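Local atomic coordinates of NleB (Escherichia coli, PDB entry 6E66), a protein that is a bacterial effector of the SseK/NleB family, which is placed with proteins of the GT-A fold. Residues G89-G94 and A115-A120; E37-R42 and L233-G238; M126-L131 and S171-Y176. All blocks are in the same frame, centred on the assembly; numbering follows the deposited sequence.

From the N terminus, the chain first passes through 37-42, the end of strand 32-39 and the loop after it. Its partner, 233-238, comes after 190 intervening residues, so interaction 2 closes the longest loop and adds strand 233-236 to the small antiparallel sheet. The other two contacts form inside that loop, one after the other, and none cross. Interaction 1 closes a short loop around helix 98-110 and pairs two parallel strands of the mixed sheet. Interaction 3 joins the loop before helix 131-143 to the start of helix 172-178. Interactions 1 and 3 have centres about 19 Å apart; those of 2 and 3 are about 30 Å apart, on opposite sides of the chain's centre.

Interaction 1. Residues G89-G94 and A115-A120; sequences GVLVDG and AIIYRA. Unlike the reference sequence in segment 115-120: A115 (reference Lys).
D93 meets the guanidinium of R119 at its edge. D93 OD2 accepts from R119 NE at 2.7 Å, a hydrogen bond that is also a salt bridge. The two planes stand 47° apart, and NE comes from above the carboxylate plane, so the groups do not lie flat together. Bends at chi2 and chi3 turn the R119 chain back to D93. OD2 also accepts from W184 NE1 of helix 182-195. A water 2.7 Å from D93 OD1 donates to it and accepts from A120 N.

The Y118 ring receives V92 CG2 obliquely, 3.5 Å from CD2. With V92 chi1 at -59°, this methyl lies between the backbone N and the carbonyl carbon, and it also touches I116 CG2. The strands belong to a beta-alpha-beta unit: strand 88-93, helix 98-110, then strand 114-118 at the edge of the mixed sheet. They run parallel. V90 N bonds to A115 O, I117 N to V90 O at 2.9 Å, and V92 N to I117 O. R119 N to V92 O, 2.8 Å, carries the ladder into the 3-10 turn.

V90, V92, I116 and Y118 share one face, where F104 and K101 of helix 98-110 pack on I116 and Y118. V90 CB lies 3.8 Å from I116 CD1. L91 and I117 lie on the other face, to which A115 CB also points. L91 CD1 comes 3.7 Å from I117 O.

Interaction 2. Residues E37-R42 and L233-G238; sequences EPIDER and LYAPDG
E37 opens the contact with two backbone bonds to A235. Its N donates to A235 O at 2.7 Å, and its O accepts from A235 N at 2.9 Å. This makes the two residues an antiparallel hydrogen-bonded pair. A235 O also takes G238 N, which closes a type II turn from A235 to G238. The two donors reach that oxygen from opposite faces of its plane. The side chain of E37 lies over this turn. With chi1 at -55°, CG stands beside its own backbone N and comes 3.4 Å from G238 N. Its OE2 is 5.2 Å from D237 OD1, two like charges not in contact; D237 OD2 is bound by NE2 of H294, at the end of helix 282-294.

P38 follows in a non-hydrogen-bonded pair with Y234. Its CB rests 3.4 Å from Y234 CE1, obliquely to the ring. Its CA makes a CH...O contact with L233 O. This proline-tyrosine face is largely exposed.

I39 returns to a hydrogen-bonded pair, now with L233. I39 N donates to L233 O at 2.7 Å from above the carbonyl plane. L233 N donates back to I39 O at 3.1 Å, in the carbonyl plane and on a lone pair. The I39 side chain is buried on the face it shares with L233 and A235. Its chi2 of 95° is off the usual staggered values, and CD1 sits 3.7 Å from A235 CB. Past I39 the strand ends.

Strand 32-39 is the middle strand of a small antiparallel sheet, between strands 28-29 and 233-236. The turn leads on to strand 239-242 at the edge of the mixed sheet, and G238 has a backbone bond with N260, just after strand 256-259.

Interaction 3. Residues M126-L131 and S171-Y176; sequences MYDKKL and SLIESY
D128 and S171 join through a hydrogen bond, S171 OG donating to D128 OD2 at 2.5 Å on its syn lone pair. That length is at the short limit and should be read with caution. The other oxygen, OD1, accepts from I173 N at 3.0 Å on the syn side, somewhat out of the carboxylate plane. A weak bond from K129 N also reaches OD1. Both carboxylate oxygens are therefore held, which fixes the rotation of the group. The one backbone-to-backbone bond across the contact runs from L172 N to K129 O at 2.8 Å, nearly straight at 163°.

Van der Waals packing flanks these bonds. I173 crosses D128 at a slant, with CD1 3.7 Å from D128 CB. L131 CD1 lies 4.0 Å from L172 CD1, an apolar pair. The torsions of L131 are off the staggered positions, so the placement of its tip is uncertain. F187 and F188 of helix 182-195 pack on I173, and I134 of helix 131-143 packs on L172.

S171 is the N-cap residue just before helix 172-178: its OG, anti to the backbone N, accepts from E174 N at 2.9 Å. K130 is the N-cap residue of helix 131-143, so two helix starts meet here. The arrangement is a serine N-cap whose OG also donates to D128, while OD1 takes I173 N of the first turn. It joins the loop before helix 131-143 to the start of helix 172-178.

Interaction 1. Residues G89-G94 and A115-A120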
loop_
_atom_site.group_PDB
_atom_site.type_symbol
_atom_site.label_atom_id
_atom_site.label_comp_id
_atom_site.label_asym_id
_atom_site.label_seq_id
_atom_site.Cartn_x
_atom_site.Cartn_y
_atom_site.Cartn_z
ATOM N N GLY A 89 -9.181 -9.056 -4.677
ATOM C CA GLY A 89 -8.218 -9.613 -3.760
ATOM C C GLY A 89 -8.356 -8.940 -2.411
ATOM O O GLY A 89 -8.829 -7.816 -2.317
ATOM N N VAL A 90 -7.991 -9.665 -1.360
ATOM C CA VAL A 90 -7.857 -9.105 -0.021
ATOM C C VAL A 90 -6.490 -9.556 0.466
ATOM O O VAL A 90 -6.262 -10.757 0.649
ATOM C CB VAL A 90 -8.963 -9.568 0.947
ATOM C CG1 VAL A 90 -8.912 -8.743 2.223
ATOM C CG2 VAL A 90 -10.364 -9.465 0.293
ATOM N N LEU A 91 -5.565 -8.606 0.634
ATOM C CA LEU A 91 -4.271 -8.914 1.230
ATOM C C LEU A 91 -4.425 -8.940 2.744
ATOM O O LEU A 91 -4.796 -7.926 3.350
ATOM C CB LEU A 91 -3.240 -7.878 0.813
ATOM C CG LEU A 91 -1.823 -8.013 1.354
ATOM C CD1 LEU A 91 -1.102 -9.125 0.642
ATOM C CD2 LEU A 91 -1.110 -6.673 1.144
ATOM N N VAL A 92 -4.164 -10.095 3.358
ATOM C CA VAL A 92 -4.407 -10.252 4.787
ATOM C C VAL A 92 -3.085 -10.530 5.480
ATOM O O VAL A 92 -2.096 -10.918 4.857
ATOM C CB VAL A 92 -5.436 -11.366 5.092
ATOM C CG1 VAL A 92 -6.767 -11.061 4.402
ATOM C CG2 VAL A 92 -4.912 -12.720 4.633
ATOM N N ASP A 93 -3.070 -10.284 6.786
ATOM C CA ASP A 93 -1.929 -10.615 7.625
ATOM C C ASP A 93 -2.385 -10.626 9.071
ATOM O O ASP A 93 -3.357 -9.963 9.437
ATOM C CB ASP A 93 -0.755 -9.639 7.451
ATOM C CG ASP A 93 0.565 -10.258 7.879
ATOM O OD1 ASP A 93 0.573 -11.497 8.083
ATOM O OD2 ASP A 93 1.580 -9.521 8.016
ATOM N N GLY A 94 -1.635 -11.357 9.892
ATOM C CA GLY A 94 -1.967 -11.617 11.284
ATOM C C GLY A 94 -1.839 -13.097 11.611
ATOM O O GLY A 94 -1.764 -13.947 10.740
ATOM N N ALA A 115 -10.091 -13.490 -3.963
ATOM C CA ALA A 115 -8.818 -14.130 -3.691
ATOM C C ALA A 115 -8.311 -13.614 -2.355
ATOM O O ALA A 115 -8.213 -12.401 -2.155
ATOM C CB ALA A 115 -7.824 -13.849 -4.814
ATOM N N ILE A 116 -8.035 -14.523 -1.430
ATOM C CA ILE A 116 -7.432 -14.170 -0.153
ATOM C C ILE A 116 -5.938 -14.396 -0.282
ATOM O O ILE A 116 -5.494 -15.532 -0.487
ATOM C CB ILE A 116 -8.012 -15.000 0.999
ATOM C CG1 ILE A 116 -9.492 -14.673 1.179
ATOM C CG2 ILE A 116 -7.235 -14.740 2.286
ATOM C CD1 ILE A 116 -9.742 -13.257 1.629
ATOM N N ILE A 117 -5.161 -13.321 -0.169
ATOM C CA ILE A 117 -3.714 -13.367 -0.359
ATOM C C ILE A 117 -3.049 -13.078 0.981
ATOM O O ILE A 117 -3.235 -11.999 1.554
ATOM C CB ILE A 117 -3.268 -12.369 -1.434
ATOM C CG1 ILE A 117 -4.184 -12.476 -2.654
ATOM C CG2 ILE A 117 -1.816 -12.616 -1.828
ATOM C CD1 ILE A 117 -3.767 -11.589 -3.819
ATOM N N TYR A 118 -2.274 -14.034 1.483
ATOM C CA TYR A 118 -1.571 -13.824 2.736
ATOM C C TYR A 118 -0.270 -13.069 2.494
ATOM O O TYR A 118 0.515 -13.438 1.624
ATOM C CB TYR A 118 -1.292 -15.163 3.416
ATOM C CG TYR A 118 -2.550 -15.864 3.867
ATOM C CD1 TYR A 118 -3.216 -16.744 3.026
ATOM C CD2 TYR A 118 -3.074 -15.638 5.139
ATOM C CE1 TYR A 118 -4.379 -17.367 3.441
ATOM C CE2 TYR A 118 -4.226 -16.254 5.558
ATOM C CZ TYR A 118 -4.873 -17.126 4.713
ATOM O OH TYR A 118 -6.024 -17.743 5.138
ATOM N N ARG A 119 -0.021 -12.038 3.301
ATOM C CA ARG A 119 1.187 -11.239 3.118
ATOM C C ARG A 119 2.438 -12.099 3.139
ATOM O O ARG A 119 3.371 -11.862 2.359
ATOM C CB ARG A 119 1.296 -10.168 4.189
ATOM C CG ARG A 119 2.514 -9.258 3.929
ATOM C CD ARG A 119 3.076 -8.741 5.197
ATOM N NE ARG A 119 3.398 -9.826 6.102
ATOM C CZ ARG A 119 4.578 -10.416 6.134
ATOM N NH1 ARG A 119 5.529 -10.011 5.311
ATOM N NH2 ARG A 119 4.806 -11.387 7.000
ATOM N N ALA A 120 2.482 -13.104 4.025
ATOM C CA ALA A 120 3.687 -13.919 4.159
ATOM C C ALA A 120 3.919 -14.848 2.972
ATOM O O ALA A 120 5.016 -15.403 2.861
ATOM C CB ALA A 120 3.641 -14.744 5.452
HETATM O O HOH W 1 0.549 -13.526 6.240
#

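Interaction 2. Residues E37-R42 and L233-G238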
loop_
_atom_site.group_PDB
_atom_site.type_symbol
_atom_site.label_atom_id
_atom_site.label_comp_id
_atom_site.label_asym_id
_atom_site.label_seq_id
_atom_site.Cartn_x
_atom_site.Cartn_y
_atom_site.Cartn_z
ATOM N N GLU A 37 -4.273 8.384 -18.552
ATOM C CA GLU A 37 -4.141 6.971 -18.888
ATOM C C GLU A 37 -5.375 6.194 -18.442
ATOM O O GLU A 37 -5.902 6.446 -17.361
ATOM C CB GLU A 37 -2.917 6.377 -18.210
ATOM C CG GLU A 37 -1.628 7.102 -18.492
ATOM C CD GLU A 37 -1.014 6.685 -19.795
ATOM O OE1 GLU A 37 -1.599 5.811 -20.471
ATOM O OE2 GLU A 37 0.060 7.224 -20.142
ATOM N N PRO A 38 -5.839 5.225 -19.230
ATOM C CA PRO A 38 -7.016 4.452 -18.829
ATOM C C PRO A 38 -6.658 3.236 -17.988
ATOM O O PRO A 38 -5.597 2.624 -18.123
ATOM C CB PRO A 38 -7.610 4.023 -20.177
ATOM C CG PRO A 38 -6.388 3.868 -21.068
ATOM C CD PRO A 38 -5.324 4.814 -20.550
ATOM N N ILE A 39 -7.582 2.874 -17.108
ATOM C CA ILE A 39 -7.453 1.677 -16.293
ATOM C C ILE A 39 -8.591 0.746 -16.692
ATOM O O ILE A 39 -9.766 1.058 -16.461
ATOM C CB ILE A 39 -7.459 1.999 -14.790
ATOM C CG1 ILE A 39 -6.141 2.663 -14.393
ATOM C CG2 ILE A 39 -7.588 0.727 -13.967
ATOM C CD1 ILE A 39 -6.192 4.121 -14.377
ATOM N N ASP A 40 -8.228 -0.395 -17.291
ATOM C CA ASP A 40 -9.146 -1.343 -17.923
ATOM C C ASP A 40 -10.218 -1.836 -16.966
ATOM O O ASP A 40 -10.047 -1.850 -15.743
ATOM C CB ASP A 40 -8.405 -2.593 -18.402
ATOM C CG ASP A 40 -7.623 -2.365 -19.647
ATOM O OD1 ASP A 40 -7.954 -1.412 -20.391
ATOM O OD2 ASP A 40 -6.680 -3.152 -19.884
ATOM N N GLU A 41 -11.310 -2.333 -17.550
ATOM C CA GLU A 41 -12.268 -3.088 -16.755
ATOM C C GLU A 41 -11.733 -4.456 -16.359
ATOM O O GLU A 41 -12.359 -5.122 -15.531
ATOM C CB GLU A 41 -13.594 -3.235 -17.513
ATOM C CG GLU A 41 -14.019 -1.961 -18.246
ATOM C CD GLU A 41 -15.150 -2.190 -19.245
ATOM O OE1 GLU A 41 -16.135 -1.419 -19.201
ATOM O OE2 GLU A 41 -15.056 -3.136 -20.068
ATOM N N ARG A 42 -10.601 -4.890 -16.918
ATOM C CA ARG A 42 -9.935 -6.098 -16.443
ATOM C C ARG A 42 -9.113 -5.858 -15.167
ATOM O O ARG A 42 -8.534 -6.801 -14.615
ATOM C CB ARG A 42 -9.020 -6.659 -17.540
ATOM C CG ARG A 42 -9.690 -6.886 -18.920
ATOM C CD ARG A 42 -8.664 -6.843 -20.074
ATOM N NE ARG A 42 -7.447 -7.611 -19.766
ATOM C CZ ARG A 42 -6.339 -7.651 -20.517
ATOM N NH1 ARG A 42 -6.265 -6.958 -21.662
ATOM N NH2 ARG A 42 -5.295 -8.394 -20.119
ATOM N N LEU A 233 -11.553 3.525 -15.810
ATOM C CA LEU A 233 -11.102 4.696 -15.074
ATOM C C LEU A 233 -10.032 5.429 -15.866
ATOM O O LEU A 233 -9.395 4.868 -16.757
ATOM C CB LEU A 233 -10.559 4.296 -13.702
ATOM C CG LEU A 233 -11.544 3.516 -12.831
ATOM C CD1 LEU A 233 -10.928 3.219 -11.489
ATOM C CD2 LEU A 233 -12.847 4.297 -12.653
ATOM N N TYR A 234 -9.817 6.691 -15.519
ATOM C CA TYR A 234 -8.790 7.500 -16.154
ATOM C C TYR A 234 -7.989 8.222 -15.088
ATOM O O TYR A 234 -8.557 8.755 -14.128
ATOM C CB TYR A 234 -9.401 8.494 -17.139
ATOM C CG TYR A 234 -9.974 7.782 -18.334
ATOM C CD1 TYR A 234 -9.165 7.426 -19.404
ATOM C CD2 TYR A 234 -11.315 7.419 -18.371
ATOM C CE1 TYR A 234 -9.682 6.756 -20.490
ATOM C CE2 TYR A 234 -11.838 6.757 -19.448
ATOM C CZ TYR A 234 -11.020 6.423 -20.508
ATOM O OH TYR A 234 -11.549 5.746 -21.589
ATOM N N ALA A 235 -6.666 8.231 -15.260
ATOM C CA ALA A 235 -5.762 8.727 -14.235
ATOM C C ALA A 235 -4.617 9.456 -14.911
ATOM O O ALA A 235 -4.091 8.971 -15.926
ATOM C CB ALA A 235 -5.208 7.588 -13.373
ATOM N N PRO A 236 -4.214 10.614 -14.387
ATOM C CA PRO A 236 -3.071 11.325 -14.975
ATOM C C PRO A 236 -1.786 10.549 -14.742
ATOM O O PRO A 236 -1.473 10.163 -13.614
ATOM C CB PRO A 236 -3.065 12.671 -14.235
ATOM C CG PRO A 236 -3.755 12.392 -12.925
ATOM C CD PRO A 236 -4.784 11.320 -13.222
ATOM N N ASP A 237 -1.040 10.318 -15.819
ATOM C CA ASP A 237 0.207 9.560 -15.765
ATOM C C ASP A 237 0.004 8.156 -15.194
ATOM O O ASP A 237 0.957 7.527 -14.739
ATOM C CB ASP A 237 1.274 10.301 -14.948
ATOM C CG ASP A 237 2.691 9.876 -15.300
ATOM O OD1 ASP A 237 2.930 9.477 -16.454
ATOM O OD2 ASP A 237 3.575 9.943 -14.414
ATOM N N GLY A 238 -1.220 7.650 -15.198
ATOM C CA GLY A 238 -1.451 6.300 -14.731
ATOM C C GLY A 238 -1.671 6.138 -13.239
ATOM O O GLY A 238 -1.715 4.996 -12.766
#

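Interaction 3. Residues M126-L131 and S171-Y176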
loop_
_atom_site.group_PDB
_atom_site.type_symbol
_atom_site.label_atom_id
_atom_site.label_comp_id
_atom_site.label_asym_id
_atom_site.label_seq_id
_atom_site.Cartn_x
_atom_site.Cartn_y
_atom_site.Cartn_z
HETATM N N MSE A 126 12.102 -7.875 -4.109
HETATM C CA MSE A 126 12.657 -6.901 -5.033
HETATM C C MSE A 126 12.571 -5.466 -4.488
HETATM O O MSE A 126 13.188 -4.573 -5.046
HETATM C CB MSE A 126 11.979 -6.990 -6.429
HETATM C CG MSE A 126 10.504 -6.655 -6.523
HETATM SE SE MSE A 126 9.226 -7.902 -5.619
HETATM C CE MSE A 126 9.780 -9.567 -6.499
ATOM N N TYR A 127 11.848 -5.233 -3.397
ATOM C CA TYR A 127 11.760 -3.870 -2.862
ATOM C C TYR A 127 12.615 -3.635 -1.629
ATOM O O TYR A 127 12.608 -2.519 -1.101
ATOM C CB TYR A 127 10.301 -3.507 -2.536
ATOM C CG TYR A 127 9.391 -3.725 -3.707
ATOM C CD1 TYR A 127 9.494 -2.935 -4.857
ATOM C CD2 TYR A 127 8.449 -4.744 -3.681
ATOM C CE1 TYR A 127 8.671 -3.173 -5.956
ATOM C CE2 TYR A 127 7.619 -4.980 -4.751
ATOM C CZ TYR A 127 7.726 -4.217 -5.885
ATOM O OH TYR A 127 6.856 -4.508 -6.919
ATOM N N ASP A 128 13.365 -4.633 -1.163
ATOM C CA ASP A 128 13.945 -4.542 0.171
ATOM C C ASP A 128 15.255 -3.766 0.181
ATOM O O ASP A 128 15.836 -3.439 -0.853
ATOM C CB ASP A 128 14.190 -5.933 0.765
ATOM C CG ASP A 128 14.048 -5.950 2.286
ATOM O OD1 ASP A 128 13.765 -4.890 2.888
ATOM O OD2 ASP A 128 14.195 -7.026 2.892
ATOM N N LYS A 129 15.711 -3.477 1.406
ATOM C CA LYS A 129 16.986 -2.840 1.679
ATOM C C LYS A 129 17.332 -3.132 3.134
ATOM O O LYS A 129 16.438 -3.209 3.986
ATOM C CB LYS A 129 16.912 -1.326 1.420
ATOM C CG LYS A 129 18.156 -0.559 1.755
ATOM C CD LYS A 129 18.092 0.865 1.221
ATOM C CE LYS A 129 19.442 1.541 1.423
ATOM N NZ LYS A 129 19.377 2.993 1.091
ATOM N N LYS A 130 18.626 -3.313 3.403
ATOM C CA LYS A 130 19.090 -3.593 4.785
ATOM C C LYS A 130 18.846 -2.349 5.645
ATOM O O LYS A 130 19.111 -1.233 5.159
ATOM C CB LYS A 130 20.577 -3.965 4.784
ATOM C CG LYS A 130 20.896 -5.383 4.334
ATOM C CD LYS A 130 22.376 -5.633 4.154
ATOM C CE LYS A 130 22.689 -7.034 3.671
ATOM N NZ LYS A 130 22.565 -8.030 4.761
ATOM N N LEU A 131 18.364 -2.545 6.876
ATOM C CA LEU A 131 18.118 -1.420 7.817
ATOM C C LEU A 131 19.459 -0.741 8.119
ATOM O O LEU A 131 19.497 0.502 8.174
ATOM C CB LEU A 131 17.494 -1.981 9.098
ATOM C CG LEU A 131 16.095 -1.468 9.440
ATOM C CD1 LEU A 131 15.384 -0.951 8.200
ATOM C CD2 LEU A 131 15.273 -2.556 10.112
ATOM N N SER A 171 16.478 -5.869 7.705
ATOM C CA SER A 171 15.640 -5.811 6.516
ATOM C C SER A 171 14.551 -4.787 6.752
ATOM O O SER A 171 13.809 -4.887 7.729
ATOM C CB SER A 171 15.003 -7.174 6.198
ATOM O OG SER A 171 13.832 -7.011 5.399
ATOM N N LEU A 172 14.448 -3.823 5.844
ATOM C CA LEU A 172 13.378 -2.836 5.928
ATOM C C LEU A 172 12.010 -3.515 5.959
ATOM O O LEU A 172 11.156 -3.192 6.791
ATOM C CB LEU A 172 13.481 -1.872 4.743
ATOM C CG LEU A 172 12.364 -0.829 4.619
ATOM C CD1 LEU A 172 12.488 0.208 5.723
ATOM C CD2 LEU A 172 12.456 -0.172 3.265
ATOM N N ILE A 173 11.794 -4.473 5.057
ATOM C CA ILE A 173 10.495 -5.127 4.934
ATOM C C ILE A 173 10.207 -6.017 6.138
ATOM O O ILE A 173 9.086 -6.018 6.662
ATOM C CB ILE A 173 10.440 -5.925 3.624
ATOM C CG1 ILE A 173 10.473 -4.960 2.440
ATOM C CG2 ILE A 173 9.192 -6.821 3.581
ATOM C CD1 ILE A 173 10.564 -5.664 1.087
ATOM N N GLU A 174 11.192 -6.826 6.562
ATOM C CA GLU A 174 10.992 -7.675 7.737
ATOM C C GLU A 174 10.673 -6.836 8.969
ATOM O O GLU A 174 9.821 -7.206 9.784
ATOM C CB GLU A 174 12.229 -8.539 8.003
ATOM C CG GLU A 174 12.131 -9.927 7.452
ATOM C CD GLU A 174 10.894 -10.651 7.950
ATOM O OE1 GLU A 174 10.679 -10.690 9.189
ATOM O OE2 GLU A 174 10.134 -11.176 7.103
ATOM N N SER A 175 11.333 -5.693 9.119
ATOM C CA SER A 175 11.041 -4.854 10.280
ATOM C C SER A 175 9.594 -4.364 10.288
ATOM O O SER A 175 9.018 -4.156 11.357
ATOM C CB SER A 175 11.976 -3.659 10.304
ATOM O OG SER A 175 11.406 -2.602 9.548
ATOM N N TYR A 176 8.996 -4.132 9.121
ATOM C CA TYR A 176 7.589 -3.746 9.131
ATOM C C TYR A 176 6.678 -4.963 9.215
ATOM O O TYR A 176 5.552 -4.839 9.698
ATOM C CB TYR A 176 7.254 -2.882 7.896
ATOM C CG TYR A 176 7.615 -1.418 8.077
ATOM C CD1 TYR A 176 6.714 -0.542 8.660
ATOM C CD2 TYR A 176 8.856 -0.922 7.685
ATOM C CE1 TYR A 176 7.020 0.784 8.857
ATOM C CE2 TYR A 176 9.183 0.421 7.873
ATOM C CZ TYR A 176 8.249 1.270 8.460
ATOM O OH TYR A 176 8.525 2.604 8.681
#